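PDB 6SKY: Serine/threonine-protein kinase Tel1 from Chaetomium thermophilum, which probably phosphorylates serine and threonine residues followed by glutamine, as an ATM-family kinase that signals DNA damage to the cell-cycle checkpoint. Local coordinates for residues K1791-A1794 with E1795-P1799; A1944-Y1948 with E1949-A1953; H2175-R2178 with Q2179-L2182. One frame throughout, in Å; residues are numbered along the deposited sequence.

The three contacts follow one another along the chain, and each is local, joining residues within a few positions. Interaction 1 opens helix 1793-1808. Interaction 2 ends helix 1939-1948 and leads to helix 1953-1968. Interaction 3 leads from helix 2154-2174 into helix 2178-2189. Interactions 2 and 3 fall within the FAT region, with centres about 16 Å apart and nearest atoms about 8 Å apart. Interaction 1 stands alone, its centre about 44 Å and 52 Å from theirs. Interactions 2 and 3 both meet the second subunit, so these helix turns also take part in the dimer; interaction 1 touches no other chain.

Interaction 1: residues K1791-A1794 with E1795-P1799; sequences KGFA and ERAFP
Phe1793 meets the methyl of Ala1797 obliquely with the CE2 corner of its ring, CE2 to CB 3.9 Å. The ring reaches this place because CG stands opposite the backbone N (chi1 -176°). The pair is an i to i+4 contact in the first turn of helix 1793-1808, one of the many helices of this alpha-solenoid protein. Ala1797 CB also lies 3.4 Å from Phe1793 O. That same oxygen takes a hydrogen bond from the N-H of Ala1797 at 3.0 Å (Phe1793 O to Ala1797 N), bent to 130° at the hydrogen. A second, weak bond runs from Ala1797 N to Ala1794 O at 3.3 Å. One N-H is thus shared between two carbonyls.

Arg1796 folds back past Gly1792, which has a positive phi. Its chain bends at chi2 and chi3, and CG comes 3.2 Å from Gly1792 O. The guanidinium turns one face to CA of Phe1793, while its NH2 approaches the Phe1793 ring obliquely. Glu1795 bends at chi2 and also approaches the glycine backbone, with OE1 3.5 Å from Gly1792 CA. Pro1799 has no N-H to give to the preceding turn, and the helix is kinked there.

Helix 1793-1808 is packed among its neighbours. Phe1793 rests on Leu1787 of helix 1783-1789 and on Leu1677 of helix 1670-1684, which also receives Ala1797. Phe1798 meets Trp1762 and reaches Leu1841 of helix 1836-1849.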
ATOM      1  N   LYS A1791      30.990  20.862  52.943  1.00 49.67           N
ATOM      2  CA  LYS A1791      30.751  21.197  51.549  1.00 49.67           C
ATOM      3  C   LYS A1791      29.769  20.212  50.932  1.00 49.67           C
ATOM      4  O   LYS A1791      29.922  18.998  51.079  1.00 49.67           O
ATOM      5  CB  LYS A1791      32.064  21.185  50.772  1.00 49.67           C
ATOM      6  CG  LYS A1791      31.903  21.038  49.277  1.00 49.67           C
ATOM      7  CD  LYS A1791      33.253  20.902  48.598  1.00 49.67           C
ATOM      8  CE  LYS A1791      33.101  20.701  47.104  1.00 49.67           C
ATOM      9  NZ  LYS A1791      34.412  20.733  46.403  1.00 49.67           N
ATOM     10  N   GLY A1792      28.768  20.740  50.235  1.00 43.23           N
ATOM     11  CA  GLY A1792      27.775  19.909  49.597  1.00 43.23           C
ATOM     12  C   GLY A1792      26.730  19.336  50.519  1.00 43.23           C
ATOM     13  O   GLY A1792      25.933  18.506  50.080  1.00 43.23           O
ATOM     14  N   PHE A1793      26.710  19.745  51.783  1.00 39.39           N
ATOM     15  CA  PHE A1793      25.714  19.248  52.719  1.00 39.39           C
ATOM     16  C   PHE A1793      24.388  19.967  52.562  1.00 39.39           C
ATOM     17  O   PHE A1793      23.331  19.360  52.760  1.00 39.39           O
ATOM     18  CB  PHE A1793      26.226  19.404  54.145  1.00 39.39           C
ATOM     19  CG  PHE A1793      25.322  18.832  55.185  1.00 39.39           C
ATOM     20  CD1 PHE A1793      25.346  17.490  55.473  1.00 39.39           C
ATOM     21  CD2 PHE A1793      24.475  19.641  55.900  1.00 39.39           C
ATOM     22  CE1 PHE A1793      24.529  16.967  56.432  1.00 39.39           C
ATOM     23  CE2 PHE A1793      23.657  19.117  56.860  1.00 39.39           C
ATOM     24  CZ  PHE A1793      23.685  17.781  57.125  1.00 39.39           C
ATOM     25  N   ALA A1794      24.425  21.248  52.203  1.00 40.14           N
ATOM     26  CA  ALA A1794      23.199  22.027  52.102  1.00 40.14           C
ATOM     27  C   ALA A1794      22.322  21.539  50.963  1.00 40.14           C
ATOM     28  O   ALA A1794      21.099  21.485  51.099  1.00 40.14           O
ATOM     29  CB  ALA A1794      23.532  23.499  51.922  1.00 40.14           C
ATOM     30  N   GLU A1795      22.921  21.171  49.836  1.00 41.96           N
ATOM     31  CA  GLU A1795      22.127  20.641  48.739  1.00 41.96           C
ATOM     32  C   GLU A1795      21.509  19.296  49.084  1.00 41.96           C
ATOM     33  O   GLU A1795      20.410  18.988  48.618  1.00 41.96           O
ATOM     34  CB  GLU A1795      22.977  20.519  47.482  1.00 41.96           C
ATOM     35  CG  GLU A1795      23.301  21.846  46.836  1.00 41.96           C
ATOM     36  CD  GLU A1795      24.531  22.500  47.423  1.00 41.96           C
ATOM     37  OE1 GLU A1795      25.466  21.770  47.813  1.00 41.96           O
ATOM     38  OE2 GLU A1795      24.569  23.747  47.490  1.00 41.96           O
ATOM     39  N   ARG A1796      22.189  18.478  49.882  1.00 41.07           N
ATOM     40  CA  ARG A1796      21.615  17.195  50.257  1.00 41.07           C
ATOM     41  C   ARG A1796      20.547  17.341  51.325  1.00 41.07           C
ATOM     42  O   ARG A1796      19.661  16.490  51.421  1.00 41.07           O
ATOM     43  CB  ARG A1796      22.704  16.239  50.746  1.00 41.07           C
ATOM     44  CG  ARG A1796      23.872  16.112  49.806  1.00 41.07           C
ATOM     45  CD  ARG A1796      24.489  14.730  49.839  1.00 41.07           C
ATOM     46  NE  ARG A1796      24.909  14.314  51.172  1.00 41.07           N
ATOM     47  CZ  ARG A1796      26.052  14.672  51.748  1.00 41.07           C
ATOM     48  NH1 ARG A1796      26.896  15.471  51.114  1.00 41.07           N
ATOM     49  NH2 ARG A1796      26.349  14.239  52.966  1.00 41.07           N
ATOM     50  N   ALA A1797      20.607  18.399  52.127  1.00 34.14           N
ATOM     51  CA  ALA A1797      19.707  18.559  53.255  1.00 34.14           C
ATOM     52  C   ALA A1797      18.613  19.584  53.023  1.00 34.14           C
ATOM     53  O   ALA A1797      17.768  19.763  53.896  1.00 34.14           O
ATOM     54  CB  ALA A1797      20.497  18.943  54.503  1.00 34.14           C
ATOM     55  N   PHE A1798      18.607  20.257  51.881  1.00 32.11           N
ATOM     56  CA  PHE A1798      17.646  21.332  51.645  1.00 32.11           C
ATOM     57  C   PHE A1798      16.186  20.908  51.767  1.00 32.11           C
ATOM     58  O   PHE A1798      15.423  21.604  52.461  1.00 32.11           O
ATOM     59  CB  PHE A1798      17.942  21.948  50.277  1.00 32.11           C
ATOM     60  CG  PHE A1798      17.296  23.260  50.056  1.00 32.11           C
ATOM     61  CD1 PHE A1798      17.775  24.384  50.679  1.00 32.11           C
ATOM     62  CD2 PHE A1798      16.219  23.378  49.212  1.00 32.11           C
ATOM     63  CE1 PHE A1798      17.187  25.588  50.476  1.00 32.11           C
ATOM     64  CE2 PHE A1798      15.630  24.584  49.006  1.00 32.11           C
ATOM     65  CZ  PHE A1798      16.114  25.690  49.639  1.00 32.11           C
ATOM     66  N   PRO A1799      15.722  19.823  51.135  1.00 29.89           N
ATOM     67  CA  PRO A1799      14.301  19.481  51.264  1.00 29.89           C
ATOM     68  C   PRO A1799      13.876  19.188  52.685  1.00 29.89           C
ATOM     69  O   PRO A1799      12.782  19.583  53.092  1.00 29.89           O
ATOM     70  CB  PRO A1799      14.169  18.247  50.370  1.00 29.89           C
ATOM     71  CG  PRO A1799      15.253  18.359  49.431  1.00 29.89           C
ATOM     72  CD  PRO A1799      16.385  18.908  50.195  1.00 29.89           C
TER

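Interaction 2: residues A1944-Y1948 with E1949-A1953; sequences ARLEY and ENDGA
The Arg1945 guanidinium meets the Glu1949 carboxylate at its edge, near its own plane. The pair sits at a Schellman motif that ends helix 1939-1948. The two planes stand almost at right angles, 87° apart. The salt bridge is single, from Arg1945 NH2 to Glu1949 OE1 at 3.0 Å. The other terminal nitrogen, NH1, makes a salt bridge to Glu2219 of the second subunit, so one guanidinium links the helix end and the dimer partner. The backbone N of Glu1949 lies obliquely to the Tyr1948 ring, which stacks on the ring of Tyr1930.

Asn1950 is the C-prime residue of the motif, and its positive phi turns the chain out of the helix. The bond from Asp1951 N to Leu1946 O is 3.0 Å long and nearly straight at 176°. The bond from Asn1950 N to Glu1947 O is weak at 3.3 Å. Before them, Glu1949 N still gives an ordinary helical bond to Arg1945 O at 3.0 Å.

The chain of Glu1949 leaves with CG opposite its backbone N (chi1 -161°) and stays extended, so it runs alongside Arg1945 in the same direction. Arg1945 bends at chi3 to bring NH2 to it. Leu1946 packs on Lys1954, Ser1955 and Phe1958 of helix 1953-1968, which joins the two helices across the short loop. Its CD2 lies beside the Asp1951 carboxylate, 3.5 Å from OD2 and 3.9 Å from Glu1949 OE1.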
ATOM      1  N   ALA A1944       6.480  17.890  10.111  1.00 41.34           N
ATOM      2  CA  ALA A1944       7.063  17.812  11.445  1.00 41.34           C
ATOM      3  C   ALA A1944       6.768  16.470  12.097  1.00 41.34           C
ATOM      4  O   ALA A1944       7.648  15.863  12.715  1.00 41.34           O
ATOM      5  CB  ALA A1944       6.543  18.951  12.313  1.00 41.34           C
ATOM      6  N   ARG A1945       5.538  15.986  11.964  1.00 41.54           N
ATOM      7  CA  ARG A1945       5.208  14.682  12.520  1.00 41.54           C
ATOM      8  C   ARG A1945       5.933  13.557  11.799  1.00 41.54           C
ATOM      9  O   ARG A1945       6.300  12.560  12.426  1.00 41.54           O
ATOM     10  CB  ARG A1945       3.705  14.450  12.466  1.00 41.54           C
ATOM     11  CG  ARG A1945       3.306  13.072  12.908  1.00 41.54           C
ATOM     12  CD  ARG A1945       1.840  12.803  12.678  1.00 41.54           C
ATOM     13  NE  ARG A1945       1.480  12.826  11.265  1.00 41.54           N
ATOM     14  CZ  ARG A1945       1.773  11.860  10.402  1.00 41.54           C
ATOM     15  NH1 ARG A1945       1.396  11.963   9.140  1.00 41.54           N
ATOM     16  NH2 ARG A1945       2.454  10.795  10.797  1.00 41.54           N
ATOM     17  N   LEU A1946       6.148  13.686  10.490  1.00 44.44           N
ATOM     18  CA  LEU A1946       6.846  12.631   9.762  1.00 44.44           C
ATOM     19  C   LEU A1946       8.332  12.619  10.067  1.00 44.44           C
ATOM     20  O   LEU A1946       8.967  11.565  10.000  1.00 44.44           O
ATOM     21  CB  LEU A1946       6.633  12.788   8.261  1.00 44.44           C
ATOM     22  CG  LEU A1946       5.274  12.392   7.712  1.00 44.44           C
ATOM     23  CD1 LEU A1946       5.162  12.868   6.294  1.00 44.44           C
ATOM     24  CD2 LEU A1946       5.113  10.897   7.787  1.00 44.44           C
ATOM     25  N   GLU A1947       8.908  13.774  10.382  1.00 47.03           N
ATOM     26  CA  GLU A1947      10.319  13.805  10.731  1.00 47.03           C
ATOM     27  C   GLU A1947      10.548  13.396  12.177  1.00 47.03           C
ATOM     28  O   GLU A1947      11.583  12.795  12.483  1.00 47.03           O
ATOM     29  CB  GLU A1947      10.906  15.189  10.458  1.00 47.03           C
ATOM     30  CG  GLU A1947      10.585  16.240  11.495  1.00 47.03           C
ATOM     31  CD  GLU A1947      10.907  17.640  11.021  1.00 47.03           C
ATOM     32  OE1 GLU A1947      11.035  17.839   9.796  1.00 47.03           O
ATOM     33  OE2 GLU A1947      11.028  18.541  11.872  1.00 47.03           O
ATOM     34  N   TYR A1948       9.608  13.706  13.075  1.00 41.75           N
ATOM     35  CA  TYR A1948       9.637  13.109  14.405  1.00 41.75           C
ATOM     36  C   TYR A1948       9.579  11.594  14.308  1.00 41.75           C
ATOM     37  O   TYR A1948      10.348  10.882  14.958  1.00 41.75           O
ATOM     38  CB  TYR A1948       8.471  13.635  15.247  1.00 41.75           C
ATOM     39  CG  TYR A1948       8.250  12.865  16.530  1.00 41.75           C
ATOM     40  CD1 TYR A1948       8.849  13.266  17.711  1.00 41.75           C
ATOM     41  CD2 TYR A1948       7.446  11.736  16.558  1.00 41.75           C
ATOM     42  CE1 TYR A1948       8.661  12.562  18.869  1.00 41.75           C
ATOM     43  CE2 TYR A1948       7.260  11.028  17.709  1.00 41.75           C
ATOM     44  CZ  TYR A1948       7.867  11.446  18.862  1.00 41.75           C
ATOM     45  OH  TYR A1948       7.672  10.738  20.019  1.00 41.75           O
ATOM     46  N   GLU A1949       8.657  11.089  13.498  1.00 46.45           N
ATOM     47  CA  GLU A1949       8.424   9.666  13.325  1.00 46.45           C
ATOM     48  C   GLU A1949       9.564   8.963  12.608  1.00 46.45           C
ATOM     49  O   GLU A1949       9.580   7.730  12.575  1.00 46.45           O
ATOM     50  CB  GLU A1949       7.125   9.483  12.550  1.00 46.45           C
ATOM     51  CG  GLU A1949       6.485   8.141  12.651  1.00 46.45           C
ATOM     52  CD  GLU A1949       5.084   8.152  12.081  1.00 46.45           C
ATOM     53  OE1 GLU A1949       4.836   8.947  11.151  1.00 46.45           O
ATOM     54  OE2 GLU A1949       4.229   7.382  12.571  1.00 46.45           O
ATOM     55  N   ASN A1950      10.503   9.714  12.033  1.00 52.63           N
ATOM     56  CA  ASN A1950      11.606   9.162  11.247  1.00 52.63           C
ATOM     57  C   ASN A1950      11.089   8.299  10.101  1.00 52.63           C
ATOM     58  O   ASN A1950      11.503   7.154   9.919  1.00 52.63           O
ATOM     59  CB  ASN A1950      12.578   8.374  12.122  1.00 52.63           C
ATOM     60  CG  ASN A1950      13.656   9.243  12.712  1.00 52.63           C
ATOM     61  OD1 ASN A1950      13.532  10.467  12.747  1.00 52.63           O
ATOM     62  ND2 ASN A1950      14.726   8.620  13.178  1.00 52.63           N
ATOM     63  N   ASP A1951      10.169   8.857   9.327  1.00 54.22           N
ATOM     64  CA  ASP A1951       9.681   8.144   8.163  1.00 54.22           C
ATOM     65  C   ASP A1951      10.703   8.232   7.034  1.00 54.22           C
ATOM     66  O   ASP A1951      11.625   9.048   7.047  1.00 54.22           O
ATOM     67  CB  ASP A1951       8.331   8.695   7.718  1.00 54.22           C
ATOM     68  CG  ASP A1951       7.544   7.701   6.894  1.00 54.22           C
ATOM     69  OD1 ASP A1951       8.167   6.834   6.250  1.00 54.22           O
ATOM     70  OD2 ASP A1951       6.300   7.784   6.887  1.00 54.22           O
ATOM     71  N   GLY A1952      10.521   7.382   6.036  1.00 52.23           N
ATOM     72  CA  GLY A1952      11.529   7.222   5.012  1.00 52.23           C
ATOM     73  C   GLY A1952      11.274   8.099   3.813  1.00 52.23           C
ATOM     74  O   GLY A1952      11.572   9.294   3.842  1.00 52.23           O
ATOM     75  N   ALA A1953      10.749   7.508   2.742  1.00 47.79           N
ATOM     76  CA  ALA A1953      10.412   8.284   1.561  1.00 47.79           C
ATOM     77  C   ALA A1953       9.268   9.250   1.808  1.00 47.79           C
ATOM     78  O   ALA A1953       9.127  10.231   1.069  1.00 47.79           O
ATOM     79  CB  ALA A1953      10.058   7.348   0.408  1.00 47.79           C
TER

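Interaction 3: residues H2175-R2178 with Q2179-L2182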
ATOM      1  N   HIS A2175      12.381  -6.405  11.351  1.00 22.26           N
ATOM      2  CA  HIS A2175      11.957  -5.038  11.622  1.00 22.26           C
ATOM      3  C   HIS A2175      11.223  -4.396  10.460  1.00 22.26           C
ATOM      4  O   HIS A2175      10.850  -3.226  10.567  1.00 22.26           O
ATOM      5  CB  HIS A2175      13.156  -4.164  11.976  1.00 22.26           C
ATOM      6  CG  HIS A2175      13.588  -4.268  13.400  1.00 22.26           C
ATOM      7  ND1 HIS A2175      14.122  -5.417  13.933  1.00 22.26           N
ATOM      8  CD2 HIS A2175      13.576  -3.362  14.400  1.00 22.26           C
ATOM      9  CE1 HIS A2175      14.415  -5.216  15.202  1.00 22.26           C
ATOM     10  NE2 HIS A2175      14.094  -3.975  15.510  1.00 22.26           N
ATOM     11  N   ARG A2176      11.030  -5.115   9.356  1.00 28.05           N
ATOM     12  CA  ARG A2176      10.405  -4.574   8.150  1.00 28.05           C
ATOM     13  C   ARG A2176      11.128  -3.326   7.661  1.00 28.05           C
ATOM     14  O   ARG A2176      10.504  -2.333   7.292  1.00 28.05           O
ATOM     15  CB  ARG A2176       8.923  -4.280   8.372  1.00 28.05           C
ATOM     16  CG  ARG A2176       8.126  -5.444   8.909  1.00 28.05           C
ATOM     17  CD  ARG A2176       8.074  -6.573   7.917  1.00 28.05           C
ATOM     18  NE  ARG A2176       7.178  -7.644   8.339  1.00 28.05           N
ATOM     19  CZ  ARG A2176       5.859  -7.619   8.180  1.00 28.05           C
ATOM     20  NH1 ARG A2176       5.121  -8.643   8.588  1.00 28.05           N
ATOM     21  NH2 ARG A2176       5.274  -6.568   7.621  1.00 28.05           N
ATOM     22  N   ALA A2177      12.452  -3.372   7.658  1.00 24.46           N
ATOM     23  CA  ALA A2177      13.277  -2.274   7.164  1.00 24.46           C
ATOM     24  C   ALA A2177      13.695  -2.624   5.744  1.00 24.46           C
ATOM     25  O   ALA A2177      14.647  -3.375   5.537  1.00 24.46           O
ATOM     26  CB  ALA A2177      14.480  -2.050   8.070  1.00 24.46           C
ATOM     27  N   ARG A2178      12.972  -2.086   4.764  1.00 27.36           N
ATOM     28  CA  ARG A2178      13.162  -2.513   3.384  1.00 27.36           C
ATOM     29  C   ARG A2178      14.479  -2.007   2.827  1.00 27.36           C
ATOM     30  O   ARG A2178      15.217  -2.752   2.171  1.00 27.36           O
ATOM     31  CB  ARG A2178      12.011  -2.019   2.512  1.00 27.36           C
ATOM     32  CG  ARG A2178      10.642  -2.437   2.951  1.00 27.36           C
ATOM     33  CD  ARG A2178      10.580  -3.909   3.214  1.00 27.36           C
ATOM     34  NE  ARG A2178       9.231  -4.320   3.584  1.00 27.36           N
ATOM     35  CZ  ARG A2178       8.950  -5.425   4.261  1.00 27.36           C
ATOM     36  NH1 ARG A2178       7.694  -5.723   4.549  1.00 27.36           N
ATOM     37  NH2 ARG A2178       9.926  -6.227   4.661  1.00 27.36           N
ATOM     38  N   GLN A2179      14.786  -0.739   3.067  1.00 24.44           N
ATOM     39  CA  GLN A2179      15.971  -0.152   2.467  1.00 24.44           C
ATOM     40  C   GLN A2179      17.243  -0.777   3.014  1.00 24.44           C
ATOM     41  O   GLN A2179      18.232  -0.889   2.291  1.00 24.44           O
ATOM     42  CB  GLN A2179      15.963   1.354   2.681  1.00 24.44           C
ATOM     43  CG  GLN A2179      17.004   2.092   1.880  1.00 24.44           C
ATOM     44  CD  GLN A2179      16.879   1.850   0.405  1.00 24.44           C
ATOM     45  OE1 GLN A2179      17.863   1.625  -0.289  1.00 24.44           O
ATOM     46  NE2 GLN A2179      15.659   1.901  -0.087  1.00 24.44           N
ATOM     47  N   GLU A2180      17.234  -1.229   4.262  1.00 25.57           N
ATOM     48  CA  GLU A2180      18.434  -1.828   4.819  1.00 25.57           C
ATOM     49  C   GLU A2180      18.673  -3.226   4.278  1.00 25.57           C
ATOM     50  O   GLU A2180      19.821  -3.607   4.043  1.00 25.57           O
ATOM     51  CB  GLU A2180      18.355  -1.847   6.337  1.00 25.57           C
ATOM     52  CG  GLU A2180      18.411  -0.484   6.960  1.00 25.57           C
ATOM     53  CD  GLU A2180      19.640   0.299   6.546  1.00 25.57           C
ATOM     54  OE1 GLU A2180      20.696  -0.320   6.295  1.00 25.57           O
ATOM     55  OE2 GLU A2180      19.556   1.540   6.467  1.00 25.57           O
ATOM     56  N   THR A2181      17.616  -4.005   4.059  1.00 23.11           N
ATOM     57  CA  THR A2181      17.796  -5.296   3.407  1.00 23.11           C
ATOM     58  C   THR A2181      18.244  -5.119   1.967  1.00 23.11           C
ATOM     59  O   THR A2181      19.060  -5.897   1.468  1.00 23.11           O
ATOM     60  CB  THR A2181      16.510  -6.110   3.456  1.00 23.11           C
ATOM     61  OG1 THR A2181      15.490  -5.427   2.726  1.00 23.11           O
ATOM     62  CG2 THR A2181      16.061  -6.301   4.867  1.00 23.11           C
ATOM     63  N   LEU A2182      17.733  -4.095   1.290  1.00 22.57           N
ATOM     64  CA  LEU A2182      18.178  -3.803  -0.067  1.00 22.57           C
ATOM     65  C   LEU A2182      19.657  -3.442  -0.098  1.00 22.57           C
ATOM     66  O   LEU A2182      20.421  -3.968  -0.914  1.00 22.57           O
ATOM     67  CB  LEU A2182      17.331  -2.673  -0.634  1.00 22.57           C
ATOM     68  CG  LEU A2182      17.081  -2.590  -2.123  1.00 22.57           C
ATOM     69  CD1 LEU A2182      16.779  -3.956  -2.651  1.00 22.57           C
ATOM     70  CD2 LEU A2182      15.915  -1.692  -2.328  1.00 22.57           C
TER
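Thr2181 and Leu2182 both give hydrogen bonds to the carbonyl oxygen of Arg2178. Leu2182 N reaches Arg2178 O at 3.0 Å as the regular helical bond, with an angle of 160° at the hydrogen. Thr2181 adds its hydroxyl, which donates from OG1 to the same Arg2178 O at 2.7 Å. The first torsion explains this: chi1 of 63° holds OG1 between the backbone N and the carbonyl carbon, facing back along the helix. The hydroxyl approaches well off the direction of the C=O bond, with a C=O...OG1 angle of 123°, whereas the N-H comes closer to that direction. A third bond, Thr2181 N to Ala2177 O, is weak at 3.4 Å.

The van der Waals contacts lie around the same turn. Thr2181 CG2 sits 3.3 Å from Ala2177 O, so both branches of the threonine face carbonyls of the preceding turn. The methyl of Ala2177 meets Glu2180, CB to CB at 4.2 Å. Leu2182 CB is 3.5 Å from Arg2178 O. Thr2181 and Glu2180 rest on Phe2172 of the preceding helix. Across the dimer, Gln2179 packs on Ala1957 and Leu2182 on Phe1958 of the second subunit.

The stretch links helices 2154-2174 and 2178-2189 in the all-helical FAT domain. A Schellman motif with Arg2176 at positive phi ends the first helix. Ala2177 then holds the N-cap position of the second, with no side-chain oxygen to cap it.

Arg2178 bends at chi2, and CA of Arg2176 lies 3.9 Å above one face of its guanidinium plane, offset toward the rim. Its NH2 makes a long, weak ion pair with Asp2216.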